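Local coordinates for protein ylmH (Streptococcus pneumoniae, PDB 2FPH) that probably binds RNA through an RRM-like domain and is linked to cell division, at residues E19-V24 and K49-A54. Numbering follows the deposited sequence.
Sequences EWIKKV and KTYGLA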
ATOM      1  N   GLU A  19      18.296   2.564   1.239  1.00 16.50           N
ATOM      2  CA  GLU A  19      18.219   3.294  -0.057  1.00 17.48           C
ATOM      3  C   GLU A  19      17.203   4.396   0.011  1.00 16.25           C
ATOM      4  O   GLU A  19      17.448   5.540  -0.440  1.00 16.85           O
ATOM      5  CB  GLU A  19      17.999   2.339  -1.289  1.00 18.27           C
ATOM      6  CG  GLU A  19      19.121   1.288  -1.375  1.00 24.63           C
ATOM      7  CD  GLU A  19      18.887   0.099  -2.308  1.00 33.78           C
ATOM      8  OE1 GLU A  19      17.735  -0.391  -2.466  1.00 38.57           O
ATOM      9  OE2 GLU A  19      19.897  -0.372  -2.880  1.00 38.35           O
ATOM     10  N   TRP A  20      16.052   4.103   0.614  1.00 14.71           N
ATOM     11  CA  TRP A  20      15.002   5.115   0.750  1.00 13.57           C
ATOM     12  C   TRP A  20      15.446   6.248   1.671  1.00 13.58           C
ATOM     13  O   TRP A  20      15.192   7.417   1.383  1.00 14.00           O
ATOM     14  CB  TRP A  20      13.713   4.499   1.257  1.00 13.91           C
ATOM     15  CG  TRP A  20      13.120   3.500   0.274  1.00 12.19           C
ATOM     16  CD1 TRP A  20      13.369   3.382  -1.069  1.00 14.19           C
ATOM     17  CD2 TRP A  20      12.252   2.428   0.606  1.00 14.95           C
ATOM     18  NE1 TRP A  20      12.664   2.326  -1.614  1.00 17.77           N
ATOM     19  CE2 TRP A  20      11.962   1.721  -0.598  1.00 16.42           C
ATOM     20  CE3 TRP A  20      11.663   1.998   1.798  1.00 15.86           C
ATOM     21  CZ2 TRP A  20      11.118   0.609  -0.620  1.00 17.75           C
ATOM     22  CZ3 TRP A  20      10.775   0.872   1.747  1.00 17.91           C
ATOM     23  CH2 TRP A  20      10.556   0.211   0.579  1.00 18.13           C
ATOM     24  N   ILE A  21      16.056   5.895   2.777  1.00 13.79           N
ATOM     25  CA  ILE A  21      16.605   6.915   3.688  1.00 16.29           C
ATOM     26  C   ILE A  21      17.621   7.802   2.989  1.00 16.87           C
ATOM     27  O   ILE A  21      17.499   9.009   3.075  1.00 18.76           O
ATOM     28  CB  ILE A  21      17.186   6.232   4.910  1.00 16.57           C
ATOM     29  CG1 ILE A  21      16.025   5.747   5.795  1.00 18.33           C
ATOM     30  CG2 ILE A  21      18.110   7.113   5.700  1.00 18.81           C
ATOM     31  CD1 ILE A  21      16.458   4.903   6.831  1.00 18.45           C
ATOM     32  N   LYS A  22      18.533   7.203   2.203  1.00 16.95           N
ATOM     33  CA  LYS A  22      19.502   7.981   1.410  1.00 18.25           C
ATOM     34  C   LYS A  22      18.830   8.922   0.409  1.00 18.40           C
ATOM     35  O   LYS A  22      19.308  10.006   0.227  1.00 18.20           O
ATOM     36  CB  LYS A  22      20.484   7.064   0.689  1.00 18.58           C
ATOM     37  CG  LYS A  22      21.344   7.695  -0.491  1.00 25.96           C
ATOM     38  CD  LYS A  22      22.770   8.010  -0.111  1.00 29.95           C
ATOM     39  CE  LYS A  22      23.582   8.637  -1.313  1.00 32.26           C
ATOM     40  NZ  LYS A  22      24.958   8.000  -1.544  1.00 36.98           N
ATOM     41  N   LYS A  23      17.734   8.513  -0.229  1.00 16.97           N
ATOM     42  CA  LYS A  23      16.988   9.383  -1.121  1.00 17.72           C
ATOM     43  C   LYS A  23      16.540  10.656  -0.403  1.00 16.72           C
ATOM     44  O   LYS A  23      16.560  11.762  -0.981  1.00 16.71           O
ATOM     45  CB  LYS A  23      15.721   8.679  -1.639  1.00 17.60           C
ATOM     46  CG  LYS A  23      15.866   7.591  -2.675  1.00 24.63           C
ATOM     47  CD  LYS A  23      17.212   7.398  -3.314  1.00 29.90           C
ATOM     48  CE  LYS A  23      17.102   7.537  -4.871  1.00 31.97           C
ATOM     49  NZ  LYS A  23      18.259   6.926  -5.635  1.00 35.06           N
ATOM     50  N   VAL A  24      16.033  10.485   0.824  1.00 16.27           N
ATOM     51  CA  VAL A  24      15.593  11.624   1.597  1.00 16.01           C
ATOM     52  C   VAL A  24      16.768  12.492   1.997  1.00 15.88           C
ATOM     53  O   VAL A  24      16.667  13.721   1.979  1.00 15.52           O
ATOM     54  CB  VAL A  24      14.792  11.238   2.817  1.00 16.99           C
ATOM     55  CG1 VAL A  24      14.430  12.491   3.596  1.00 18.45           C
ATOM     56  CG2 VAL A  24      13.518  10.499   2.354  1.00 18.40           C
ATOM     57  N   LYS A  49      14.093   6.256  12.794  1.00 19.65           N
ATOM     58  CA  LYS A  49      14.477   6.779  14.110  1.00 22.13           C
ATOM     59  C   LYS A  49      16.006   6.851  14.260  1.00 21.29           C
ATOM     60  O   LYS A  49      16.571   7.860  14.717  1.00 20.29           O
ATOM     61  CB  LYS A  49      13.846   5.895  15.194  1.00 23.14           C
ATOM     62  CG  LYS A  49      12.473   6.438  15.713  1.00 28.34           C
ATOM     63  CD  LYS A  49      11.826   5.480  16.729  1.00 32.60           C
ATOM     64  CE  LYS A  49      10.367   5.162  16.403  1.00 36.49           C
ATOM     65  NZ  LYS A  49       9.637   4.385  17.513  1.00 38.96           N
ATOM     66  N   THR A  50      16.665   5.789  13.834  1.00 21.14           N
ATOM     67  CA  THR A  50      18.107   5.648  13.930  1.00 21.28           C
ATOM     68  C   THR A  50      18.807   6.811  13.199  1.00 21.46           C
ATOM     69  O   THR A  50      19.817   7.339  13.678  1.00 20.52           O
ATOM     70  CB  THR A  50      18.510   4.314  13.372  1.00 22.27           C
ATOM     71  OG1 THR A  50      17.992   3.254  14.213  1.00 19.14           O
ATOM     72  CG2 THR A  50      19.988   4.148  13.448  1.00 23.22           C
ATOM     73  N   TYR A  51      18.245   7.202  12.058  1.00 22.02           N
ATOM     74  CA  TYR A  51      18.864   8.204  11.172  1.00 23.11           C
ATOM     75  C   TYR A  51      18.525   9.741  11.256  1.00 25.22           C
ATOM     76  O   TYR A  51      18.750  10.455  10.325  1.00 25.54           O
ATOM     77  CB  TYR A  51      18.879   7.643   9.711  1.00 23.68           C
ATOM     78  CG  TYR A  51      19.821   6.455   9.653  1.00 24.63           C
ATOM     79  CD1 TYR A  51      21.187   6.665   9.696  1.00 27.70           C
ATOM     80  CD2 TYR A  51      19.366   5.122   9.755  1.00 23.79           C
ATOM     81  CE1 TYR A  51      22.078   5.614   9.751  1.00 27.31           C
ATOM     82  CE2 TYR A  51      20.291   4.019   9.779  1.00 28.17           C
ATOM     83  CZ  TYR A  51      21.654   4.311   9.779  1.00 28.22           C
ATOM     84  OH  TYR A  51      22.634   3.353   9.834  1.00 30.00           O
ATOM     85  N   GLY A  52      17.965  10.335  12.305  1.00 26.68           N
ATOM     86  CA  GLY A  52      16.616  10.279  12.730  1.00 25.84           C
ATOM     87  C   GLY A  52      15.851  11.196  11.745  1.00 24.10           C
ATOM     88  O   GLY A  52      15.881  12.474  11.747  1.00 23.96           O
ATOM     89  N   LEU A  53      15.180  10.499  10.848  1.00 20.98           N
ATOM     90  CA  LEU A  53      14.270  11.065   9.869  1.00 20.79           C
ATOM     91  C   LEU A  53      12.882  10.843  10.426  1.00 19.87           C
ATOM     92  O   LEU A  53      12.615   9.770  10.988  1.00 22.19           O
ATOM     93  CB  LEU A  53      14.382  10.300   8.527  1.00 21.51           C
ATOM     94  CG  LEU A  53      15.444  10.656   7.480  1.00 24.88           C
ATOM     95  CD1 LEU A  53      15.171   9.750   6.240  1.00 22.25           C
ATOM     96  CD2 LEU A  53      15.328  12.071   7.079  1.00 30.39           C
ATOM     97  N   ALA A  54      11.995  11.811  10.243  1.00 19.74           N
ATOM     98  CA  ALA A  54      10.573  11.597  10.578  1.00 19.44           C
ATOM     99  C   ALA A  54       9.926  10.602   9.625  1.00 19.72           C
ATOM    100  O   ALA A  54      10.324  10.464   8.478  1.00 19.04           O
ATOM    101  CB  ALA A  54       9.833  12.871  10.607  1.00 19.80           C
TER
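L53 reaches from the turn after helix 38-50 to the flank of helix 11-27, where its isobutyl group meets I21 and V24. This is helix-to-loop packing in the YlmH N-terminal region: helix 38-50 ends at T50, the chain turns, and strand 54-57 begins next to strand 69-72. I21 and V24, about one helical turn apart, are both buried, and as beta-branched residues they hold apolar methyls close to the helix. V24 and L53 run past each other in opposite directions, and CD1 of L53 lies 3.8 Å from CB of V24. The same methyl also touches I21, whose side chain meets that of L53 at a slant, with I21 CG2 4.0 Å from L53 CD1. CD1 of L53 thus touches both helix residues while CD2 turns to V24 alone, a division that suits leucine's forked end. Two residues before L53, Y51 crosses I21 at about a right angle. CB of Y51 packs on I21 CG2, while I21 CD1 lies 4.1 Å from Y51 CD2, approaching the ring obliquely. Tyrosine suits this exposed edge, pairing apolar carbons with a polar hydroxyl. T50 CG2 rests over one ring face, toward its rim. Beyond this contact, I21 also touches L47 and V24 touches L71, tying the helix to helix 38-50 and strand 69-72. With V24 CG1 anti to the backbone N (chi1 177°), that methyl meets L53 CD2 at 3.6 Å.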